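Local coordinates for protein Glucanase/chitosanase (Paenibacillus fukuinensis, PDB 4ZY9) that binds chitosan as a CBM32 carbohydrate-binding module of a larger enzyme that probably hydrolyses chitosan and beta-glucans, at residues A[49-63]-A[104-118]. The protein carries 1 engineered substitution. Numbering follows the deposited sequence. Where two conformers were deposited one is given.
Sequences WIYVNLGSSQTVNRV and DITFTARTAKYVRMH. Engineered in segment 104-118: Met117 (natural residue Val).
With CG of Trp49 held between its own backbone N and carbonyl carbon (chi1 59°) and the chain of Arg116 extended from the backbone but bent at chi3 (72°), the guanidinium of Arg116 comes over one face of the indole. This cation-pi contact, with CZ of Arg116 5.0 Å from the centroid of the Trp49 five-membered ring, lies on one sheet of the CBM32 beta-sandwich, where strands 49-54 and 114-118 run antiparallel. His118 CD2 covers a face of the same guanidinium, and Gln78 and Trp89 also engage Arg116.

Both segments turn a corner and pair again in the second sheet, so the contact spans both layers of the sandwich. At the corner, Asn53 OD1 accepts from Gly55 N in an Asx turn, while the Asn53 amide lies alongside Lys113 and the Tyr114 ring, with Asn53 CG 3.5 Å from Tyr114 CE1. A water accepts from both Asn53 ND2 and Lys113 NZ; the lysine also bonds to Ser83 O.

Beyond the corner, strand 57-63 pairs first with 109-112 and then with 104-107. The register slips by two residues between Val60 and Arg62, a beta bulge where the partner chain turns at Thr108; on the other edge, Asn61 and Arg62 both face Tyr136, a classic bulge. Phe107 lays one ring face on the backbone here, Asn61 C standing 3.6 Å above its centre. Between the layers, in the conformer given, Val63 CG2 lies 3.8 Å from Val115 CG1. Within the first sheet, CB of the engineered selenomethionine Met117 packs against CG2 of Ile50, its cross-strand neighbour.

On the outer face, Arg62 reaches Asp104 with an extended chain and grips it side-on, guanidinium and carboxylate nearly coplanar. NH2 of Arg62 bonds to Asp104 OD2 at 2.9 Å, and its NE meets the syn lone pair of Asp104 OD1 at 2.8 Å, with an almost straight N-H...O angle of 172°.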
ATOM      1  N   TRP A  49      -6.940  -3.809  -2.256  1.00  3.94           N
ATOM      2  CA  TRP A  49      -6.156  -3.132  -1.159  1.00  3.98           C
ATOM      3  C   TRP A  49      -5.006  -3.947  -0.739  1.00  3.61           C
ATOM      4  O   TRP A  49      -5.009  -5.206  -0.903  1.00  4.19           O
ATOM      5  CB  TRP A  49      -7.093  -2.693  -0.008  1.00  4.31           C
ATOM      6  CG  TRP A  49      -7.871  -3.799   0.635  1.00  4.62           C
ATOM      7  CD1 TRP A  49      -9.195  -4.072   0.410  1.00  5.35           C
ATOM      8  CD2 TRP A  49      -7.391  -4.815   1.511  1.00  5.17           C
ATOM      9  NE1 TRP A  49      -9.593  -5.148   1.107  1.00  6.03           N
ATOM     10  CE2 TRP A  49      -8.554  -5.639   1.845  1.00  5.46           C
ATOM     11  CE3 TRP A  49      -6.198  -5.076   2.103  1.00  5.24           C
ATOM     12  CZ2 TRP A  49      -8.459  -6.757   2.686  1.00  6.18           C
ATOM     13  CZ3 TRP A  49      -6.111  -6.283   2.929  1.00  4.68           C
ATOM     14  CH2 TRP A  49      -7.224  -7.040   3.207  1.00  5.26           C
ATOM     15  N   ILE A  50      -4.032  -3.309  -0.101  1.00  3.70           N
ATOM     16  CA  ILE A  50      -2.924  -3.958   0.498  1.00  3.37           C
ATOM     17  C   ILE A  50      -2.532  -3.190   1.715  1.00  3.80           C
ATOM     18  O   ILE A  50      -2.486  -1.931   1.647  1.00  4.07           O
ATOM     19  CB  ILE A  50      -1.748  -4.109  -0.503  1.00  3.61           C
ATOM     20  CG1 ILE A  50      -0.547  -4.835   0.132  1.00  4.47           C
ATOM     21  CG2 ILE A  50      -1.338  -2.770  -1.119  1.00  3.58           C
ATOM     22  CD1 ILE A  50       0.390  -5.338  -0.895  1.00  5.10           C
ATOM     23  N   TYR A  51      -2.226  -3.822   2.821  1.00  4.08           N
ATOM     24  CA  TYR A  51      -1.717  -3.152   3.979  1.00  4.08           C
ATOM     25  C   TYR A  51      -0.521  -3.856   4.536  1.00  3.78           C
ATOM     26  O   TYR A  51      -0.270  -5.068   4.261  1.00  5.16           O
ATOM     27  CB  TYR A  51      -2.744  -2.898   5.139  1.00  4.35           C
ATOM     28  CG  TYR A  51      -3.277  -4.097   5.862  1.00  4.96           C
ATOM     29  CD1 TYR A  51      -2.546  -4.769   6.829  1.00  5.44           C
ATOM     30  CD2 TYR A  51      -4.539  -4.540   5.650  1.00  5.21           C
ATOM     31  CE1 TYR A  51      -3.106  -5.826   7.548  1.00  5.63           C
ATOM     32  CE2 TYR A  51      -5.101  -5.611   6.386  1.00  6.10           C
ATOM     33  CZ  TYR A  51      -4.338  -6.193   7.294  1.00  5.39           C
ATOM     34  OH  TYR A  51      -4.911  -7.252   8.033  1.00  7.21           O
ATOM     35  N   VAL A  52       0.290  -3.148   5.308  1.00  4.51           N
ATOM     36  CA  VAL A  52       1.454  -3.633   6.045  1.00  4.57           C
ATOM     37  C   VAL A  52       1.231  -3.483   7.510  1.00  4.53           C
ATOM     38  O   VAL A  52       0.692  -2.501   7.968  1.00  4.84           O
ATOM     39  CB  VAL A  52       2.752  -2.968   5.563  1.00  5.05           C
ATOM     40  CG1 VAL A  52       2.760  -1.488   5.756  1.00  5.46           C
ATOM     41  CG2 VAL A  52       3.959  -3.646   6.141  1.00  5.50           C
ATOM     42  N   ASN A  53       1.705  -4.509   8.282  1.00  4.76           N
ATOM     43  CA  ASN A  53       1.760  -4.490   9.742  1.00  4.75           C
ATOM     44  C   ASN A  53       3.126  -4.045  10.115  1.00  6.10           C
ATOM     45  O   ASN A  53       4.108  -4.817   9.904  1.00  6.42           O
ATOM     46  CB  ASN A  53       1.429  -5.914  10.221  1.00  5.14           C
ATOM     47  CG  ASN A  53       1.446  -6.019  11.737  1.00  5.91           C
ATOM     48  OD1 ASN A  53       1.973  -5.189  12.422  1.00  7.63           O
ATOM     49  ND2 ASN A  53       0.903  -7.119  12.252  1.00  7.24           N
ATOM     50  N   LEU A  54       3.283  -2.859  10.614  1.00  5.97           N
ATOM     51  CA  LEU A  54       4.585  -2.365  11.038  1.00  6.58           C
ATOM     52  C   LEU A  54       5.197  -3.056  12.256  1.00  7.63           C
ATOM     53  O   LEU A  54       6.374  -2.821  12.589  1.00  8.78           O
ATOM     54  CB  LEU A  54       4.512  -0.844  11.228  1.00  6.22           C
ATOM     55  CG  LEU A  54       4.034   0.007  10.089  1.00  5.90           C
ATOM     56  CD1 LEU A  54       3.948   1.398  10.502  1.00  6.59           C
ATOM     57  CD2 LEU A  54       4.935  -0.190   8.869  1.00  6.56           C
ATOM     58  N   GLY A  55       4.419  -3.908  12.890  1.00  7.52           N
ATOM     59  CA  GLY A  55       4.931  -4.755  14.009  1.00  9.02           C
ATOM     60  C   GLY A  55       4.511  -4.190  15.348  1.00 11.93           C
ATOM     61  O   GLY A  55       4.393  -4.915  16.329  1.00 13.82           O
ATOM     62  N   SER A  56       4.294  -2.906  15.422  1.00 10.41           N
ATOM     63  CA  SER A  56       4.040  -2.121  16.648  1.00 10.61           C
ATOM     64  C   SER A  56       3.501  -0.792  16.210  1.00 10.30           C
ATOM     65  O   SER A  56       3.588  -0.484  14.965  1.00 10.14           O
ATOM     66  CB  SER A  56       5.304  -1.955  17.484  1.00 13.38           C
ATOM     67  OG  SER A  56       6.306  -1.195  16.825  1.00 15.12           O
ATOM     68  N   SER A  57       2.970  -0.044  17.136  1.00  8.84           N
ATOM     69  CA  SER A  57       2.579   1.340  16.834  1.00  9.37           C
ATOM     70  C   SER A  57       3.777   2.216  16.491  1.00  9.85           C
ATOM     71  O   SER A  57       4.704   2.321  17.324  1.00 11.25           O
ATOM     72  CB  SER A  57       1.805   1.898  17.989  1.00  9.76           C
ATOM     73  OG  SER A  57       0.603   1.193  18.156  1.00 10.18           O
ATOM     74  N   GLN A  58       3.749   2.957  15.371  1.00  7.97           N
ATOM     75  CA  GLN A  58       4.866   3.795  15.014  0.62  9.24           C
ATOM     76  C   GLN A  58       4.364   5.130  14.505  1.00  7.61           C
ATOM     77  O   GLN A  58       3.269   5.214  14.037  1.00  6.65           O
ATOM     78  CB  GLN A  58       5.688   3.091  13.970  0.62 11.34           C
ATOM     79  CG  GLN A  58       6.413   1.905  14.557  0.62 14.55           C
ATOM     80  CD  GLN A  58       7.741   1.838  13.922  0.62 19.11           C
ATOM     81  OE1 GLN A  58       7.898   1.132  12.959  0.62 22.19           O
ATOM     82  NE2 GLN A  58       8.663   2.690  14.343  0.62 22.35           N
ATOM     83  N   THR A  59       5.215   6.174  14.583  1.00  7.60           N
ATOM     84  CA  THR A  59       4.920   7.406  13.994  1.00  8.04           C
ATOM     85  C   THR A  59       5.080   7.280  12.485  1.00  7.03           C
ATOM     86  O   THR A  59       6.161   6.841  12.064  1.00  8.33           O
ATOM     87  CB  THR A  59       5.888   8.459  14.594  1.00 10.02           C
ATOM     88  OG1 THR A  59       5.556   8.582  15.969  1.00 14.24           O
ATOM     89  CG2 THR A  59       5.573   9.757  13.949  1.00 11.60           C
ATOM     90  N   VAL A  60       4.133   7.705  11.746  1.00  6.26           N
ATOM     91  CA  VAL A  60       4.202   7.680  10.309  0.70  6.27           C
ATOM     92  C   VAL A  60       3.719   8.993   9.732  1.00  5.71           C
ATOM     93  O   VAL A  60       2.713   9.630  10.210  1.00  7.15           O
ATOM     94  CB  VAL A  60       3.434   6.528   9.686  0.70  7.30           C
ATOM     95  CG1 VAL A  60       3.681   5.205  10.279  0.70  6.01           C
ATOM     96  CG2 VAL A  60       2.034   6.771   9.876  0.70  9.01           C
ATOM     97  N   ASN A  61       4.426   9.508   8.685  1.00  5.65           N
ATOM     98  CA  ASN A  61       4.024  10.706   8.014  1.00  6.12           C
ATOM     99  C   ASN A  61       4.161  10.657   6.528  1.00  5.24           C
ATOM    100  O   ASN A  61       3.941  11.668   5.838  1.00  6.35           O
ATOM    101  CB  ASN A  61       4.745  11.892   8.602  1.00  6.22           C
ATOM    102  CG  ASN A  61       6.213  11.883   8.254  1.00  7.41           C
ATOM    103  OD1 ASN A  61       6.766  11.033   7.637  1.00  7.69           O
ATOM    104  ND2 ASN A  61       6.906  12.962   8.714  1.00 12.00           N
ATOM    105  N   ARG A  62       4.582   9.517   5.924  1.00  5.14           N
ATOM    106  CA  ARG A  62       4.872   9.509   4.492  1.00  4.68           C
ATOM    107  C   ARG A  62       4.723   8.086   3.938  1.00  4.61           C
ATOM    108  O   ARG A  62       5.134   7.129   4.622  1.00  4.40           O
ATOM    109  CB  ARG A  62       6.235  10.095   4.219  1.00  5.10           C
ATOM    110  CG  ARG A  62       6.784   9.854   2.894  1.00  5.19           C
ATOM    111  CD  ARG A  62       8.253  10.333   2.662  1.00  5.82           C
ATOM    112  NE  ARG A  62       8.798   9.984   1.371  1.00  5.79           N
ATOM    113  CZ  ARG A  62      10.034   9.519   1.203  1.00  6.67           C
ATOM    114  NH1 ARG A  62      10.916   9.468   2.168  1.00  6.26           N
ATOM    115  NH2 ARG A  62      10.415   9.159  -0.041  1.00  6.91           N
ATOM    116  N   VAL A  63       4.191   7.979   2.743  1.00  4.53           N
ATOM    117  CA  VAL A  63       4.139   6.699   2.039  0.80  5.31           C
ATOM    118  C   VAL A  63       4.630   6.918   0.645  1.00  5.20           C
ATOM    119  O   VAL A  63       4.264   7.916  -0.039  1.00  6.16           O
ATOM    120  CB  VAL A  63       2.686   6.171   1.929  0.80  5.36           C
ATOM    121  CG1 VAL A  63       2.537   4.999   0.979  0.80  6.00           C
ATOM    122  CG2 VAL A  63       2.208   5.697   3.272  0.80  4.93           C
ATOM    123  N   ASP A 104       4.468   9.674  -4.124  1.00  6.49           N
ATOM    124  CA  ASP A 104       5.159   9.862  -2.824  1.00  6.37           C
ATOM    125  C   ASP A 104       4.360  10.899  -2.063  1.00  6.86           C
ATOM    126  O   ASP A 104       4.229  12.062  -2.625  1.00  8.11           O
ATOM    127  CB  ASP A 104       6.617  10.208  -3.089  1.00  7.14           C
ATOM    128  CG  ASP A 104       7.482  10.148  -1.879  1.00  7.09           C
ATOM    129  OD1 ASP A 104       7.010  10.201  -0.756  1.00  8.07           O
ATOM    130  OD2 ASP A 104       8.672  10.212  -2.062  1.00  8.25           O
ATOM    131  N   ILE A 105       3.798  10.570  -0.935  1.00  6.40           N
ATOM    132  CA  ILE A 105       2.811  11.343  -0.223  1.00  7.37           C
ATOM    133  C   ILE A 105       3.204  11.558   1.176  1.00  5.88           C
ATOM    134  O   ILE A 105       3.530  10.622   1.879  1.00  6.10           O
ATOM    135  CB  ILE A 105       1.427  10.628  -0.235  1.00 10.42           C
ATOM    136  CG1 ILE A 105       0.991  10.224  -1.653  1.00 11.88           C
ATOM    137  CG2 ILE A 105       0.373  11.427   0.506  1.00 13.63           C
ATOM    138  CD1 ILE A 105       0.558   8.791  -1.785  1.00 13.03           C
ATOM    139  N   THR A 106       3.198  12.836   1.622  1.00  6.96           N
ATOM    140  CA  THR A 106       3.480  13.214   2.993  1.00  7.19           C
ATOM    141  C   THR A 106       2.193  13.791   3.671  1.00  7.47           C
ATOM    142  O   THR A 106       1.435  14.497   2.959  1.00  8.85           O
ATOM    143  CB  THR A 106       4.667  14.200   3.005  1.00  8.40           C
ATOM    144  OG1 THR A 106       5.860  13.484   2.678  1.00  8.35           O
ATOM    145  CG2 THR A 106       4.888  14.745   4.386  1.00  8.93           C
ATOM    146  N   PHE A 107       1.983  13.468   4.887  1.00  8.23           N
ATOM    147  CA  PHE A 107       0.782  13.863   5.636  1.00  7.19           C
ATOM    148  C   PHE A 107       1.160  14.224   7.054  1.00  7.09           C
ATOM    149  O   PHE A 107       2.251  13.955   7.498  1.00  7.33           O
ATOM    150  CB  PHE A 107      -0.323  12.798   5.557  1.00  7.74           C
ATOM    151  CG  PHE A 107       0.148  11.374   5.721  1.00  6.74           C
ATOM    152  CD1 PHE A 107       0.567  10.649   4.677  1.00  7.19           C
ATOM    153  CD2 PHE A 107       0.222  10.880   6.965  1.00  6.15           C
ATOM    154  CE1 PHE A 107       0.991   9.360   4.894  1.00  7.01           C
ATOM    155  CE2 PHE A 107       0.653   9.580   7.175  1.00  7.47           C
ATOM    156  CZ  PHE A 107       1.097   8.863   6.119  1.00  6.96           C
ATOM    157  N   THR A 108       0.259  14.849   7.783  1.00  7.66           N
ATOM    158  CA  THR A 108       0.529  15.167   9.167  1.00  8.63           C
ATOM    159  C   THR A 108       0.722  13.908   9.969  1.00  7.12           C
ATOM    160  O   THR A 108      -0.040  12.880   9.758  1.00  7.70           O
ATOM    161  CB  THR A 108      -0.573  16.012   9.801  1.00  9.62           C
ATOM    162  OG1 THR A 108      -1.815  15.470   9.592  1.00 12.76           O
ATOM    163  CG2 THR A 108      -0.466  17.475   9.200  1.00 10.11           C
ATOM    164  N   ALA A 109       1.620  13.877  10.878  1.00  7.72           N
ATOM    165  CA  ALA A 109       2.018  12.625  11.479  1.00  7.89           C
ATOM    166  C   ALA A 109       0.903  11.940  12.277  1.00  7.16           C
ATOM    167  O   ALA A 109       0.018  12.570  12.952  1.00  8.57           O
ATOM    168  CB  ALA A 109       3.120  12.851  12.473  1.00  8.79           C
ATOM    169  N   ARG A 110       0.867  10.641  12.175  1.00  6.66           N
ATOM    170  CA  ARG A 110      -0.104   9.759  12.887  0.80  7.47           C
ATOM    171  C   ARG A 110       0.639   8.660  13.535  1.00  6.45           C
ATOM    172  O   ARG A 110       1.800   8.352  13.188  1.00  7.98           O
ATOM    173  CB  ARG A 110      -1.129   9.291  11.861  0.80 11.34           C
ATOM    174  CG  ARG A 110      -2.255  10.329  11.828  0.80 12.15           C
ATOM    175  CD  ARG A 110      -3.313   9.946  10.939  0.80 10.99           C
ATOM    176  NE  ARG A 110      -4.036  11.124  10.497  0.80 10.24           N
ATOM    177  CZ  ARG A 110      -5.146  11.563  11.020  0.80  9.28           C
ATOM    178  NH1 ARG A 110      -5.744  10.863  11.952  0.80  9.37           N
ATOM    179  NH2 ARG A 110      -5.691  12.685  10.556  0.80  9.26           N
ATOM    180  N   THR A 111       0.028   8.003  14.519  1.00  6.30           N
ATOM    181  CA  THR A 111       0.563   6.765  15.068  0.80  6.39           C
ATOM    182  C   THR A 111      -0.251   5.622  14.428  1.00  5.20           C
ATOM    183  O   THR A 111      -1.482   5.645  14.412  1.00  5.81           O
ATOM    184  CB  THR A 111       0.409   6.628  16.585  0.80  6.29           C
ATOM    185  OG1 THR A 111       1.077   7.788  17.134  0.80  9.09           O
ATOM    186  CG2 THR A 111       0.903   5.326  17.046  0.80  6.51           C
ATOM    187  N   ALA A 112       0.472   4.687  13.834  1.00  5.24           N
ATOM    188  CA  ALA A 112      -0.188   3.544  13.145  1.00  5.77           C
ATOM    189  C   ALA A 112       0.599   2.291  13.335  1.00  5.08           C
ATOM    190  O   ALA A 112       1.817   2.299  13.385  1.00  5.48           O
ATOM    191  CB  ALA A 112      -0.280   3.854  11.638  1.00  7.43           C
ATOM    192  N   LYS A 113      -0.139   1.206  13.465  1.00  4.88           N
ATOM    193  CA  LYS A 113       0.409  -0.135  13.350  1.00  4.90           C
ATOM    194  C   LYS A 113       0.221  -0.646  11.935  1.00  4.37           C
ATOM    195  O   LYS A 113       1.034  -1.492  11.465  1.00  5.42           O
ATOM    196  CB  LYS A 113      -0.225  -1.071  14.366  1.00  6.34           C
ATOM    197  CG  LYS A 113       0.351  -2.470  14.337  1.00  6.49           C
ATOM    198  CD  LYS A 113      -0.204  -3.351  15.426  1.00  7.79           C
ATOM    199  CE  LYS A 113       0.311  -4.750  15.297  1.00  8.91           C
ATOM    200  NZ  LYS A 113      -0.257  -5.666  16.319  1.00 10.51           N
ATOM    201  N   TYR A 114      -0.798  -0.232  11.239  1.00  4.22           N
ATOM    202  CA  TYR A 114      -1.097  -0.684   9.887  1.00  4.02           C
ATOM    203  C   TYR A 114      -1.260   0.447   8.912  1.00  4.10           C
ATOM    204  O   TYR A 114      -1.879   1.466   9.287  1.00  4.66           O
ATOM    205  CB  TYR A 114      -2.363  -1.557   9.847  1.00  4.90           C
ATOM    206  CG  TYR A 114      -2.413  -2.686  10.818  1.00  5.30           C
ATOM    207  CD1 TYR A 114      -1.845  -3.911  10.555  1.00  5.24           C
ATOM    208  CD2 TYR A 114      -2.970  -2.508  12.081  1.00  6.25           C
ATOM    209  CE1 TYR A 114      -1.907  -4.992  11.450  1.00  6.14           C
ATOM    210  CE2 TYR A 114      -3.013  -3.589  13.026  1.00  6.32           C
ATOM    211  CZ  TYR A 114      -2.523  -4.767  12.650  1.00  6.77           C
ATOM    212  OH  TYR A 114      -2.523  -5.804  13.601  1.00  8.28           O
ATOM    213  N   VAL A 115      -0.757   0.290   7.698  1.00  3.64           N
ATOM    214  CA  VAL A 115      -0.852   1.342   6.691  1.00  3.51           C
ATOM    215  C   VAL A 115      -1.374   0.676   5.408  1.00  3.59           C
ATOM    216  O   VAL A 115      -0.789  -0.375   5.013  1.00  4.05           O
ATOM    217  CB  VAL A 115       0.515   2.019   6.453  1.00  4.17           C
ATOM    218  CG1 VAL A 115       0.363   3.122   5.400  1.00  4.74           C
ATOM    219  CG2 VAL A 115       1.041   2.547   7.741  1.00  4.51           C
ATOM    220  N   ARG A 116      -2.432   1.184   4.832  1.00  3.78           N
ATOM    221  CA  ARG A 116      -3.123   0.583   3.732  1.00  3.53           C
ATOM    222  C   ARG A 116      -3.178   1.479   2.513  1.00  3.77           C
ATOM    223  O   ARG A 116      -3.435   2.681   2.656  1.00  4.66           O
ATOM    224  CB  ARG A 116      -4.567   0.263   4.134  1.00  4.88           C
ATOM    225  CG  ARG A 116      -5.385  -0.545   3.128  1.00  4.81           C
ATOM    226  CD  ARG A 116      -6.605  -1.297   3.653  1.00  6.17           C
ATOM    227  NE  ARG A 116      -7.696  -0.385   4.001  1.00  7.27           N
ATOM    228  CZ  ARG A 116      -8.996  -0.757   4.066  1.00  8.32           C
ATOM    229  NH1 ARG A 116      -9.305  -2.026   3.885  1.00  9.94           N
ATOM    230  NH2 ARG A 116      -9.901   0.137   4.292  1.00  9.05           N
HETATM  231  N   MSE A 117      -3.018   0.898   1.372  1.00  3.39           N
HETATM  232  CA  MSE A 117      -3.400   1.505   0.063  1.00  3.50           C
HETATM  233  C   MSE A 117      -4.685   0.848  -0.345  1.00  3.03           C
HETATM  234  O   MSE A 117      -4.725  -0.410  -0.481  1.00  3.68           O
HETATM  235  CB  MSE A 117      -2.337   1.230  -0.956  1.00  4.01           C
HETATM  236  CG  MSE A 117      -2.485   1.996  -2.275  1.00  5.17           C
HETATM  237 SE   MSE A 117      -4.042   1.415  -3.409  1.00  7.53          SE
HETATM  238  CE  MSE A 117      -3.582  -0.442  -3.696  1.00  6.46           C
ATOM    239  N   HIS A 118      -5.794   1.567  -0.383  1.00  3.54           N
ATOM    240  CA  HIS A 118      -7.098   1.062  -0.785  1.00  3.77           C
ATOM    241  C   HIS A 118      -7.469   1.675  -2.127  1.00  3.63           C
ATOM    242  O   HIS A 118      -7.573   2.887  -2.222  1.00  4.31           O
ATOM    243  CB  HIS A 118      -8.164   1.369   0.297  1.00  4.09           C
ATOM    244  CG  HIS A 118      -9.458   0.756   0.050  1.00  4.63           C
ATOM    245  ND1 HIS A 118     -10.381   1.299  -0.781  1.00  5.66           N
ATOM    246  CD2 HIS A 118      -9.947  -0.436   0.447  1.00  4.95           C
ATOM    247  CE1 HIS A 118     -11.426   0.478  -0.878  1.00  5.10           C
ATOM    248  NE2 HIS A 118     -11.174  -0.580  -0.147  1.00  5.84           N
TER
HETATM  249  O   HOH W   1       0.875  -7.920  15.118  1.00 20.96           O
HETATM  250  O   HOH W   2       3.810   7.161  17.549  1.00 19.19           O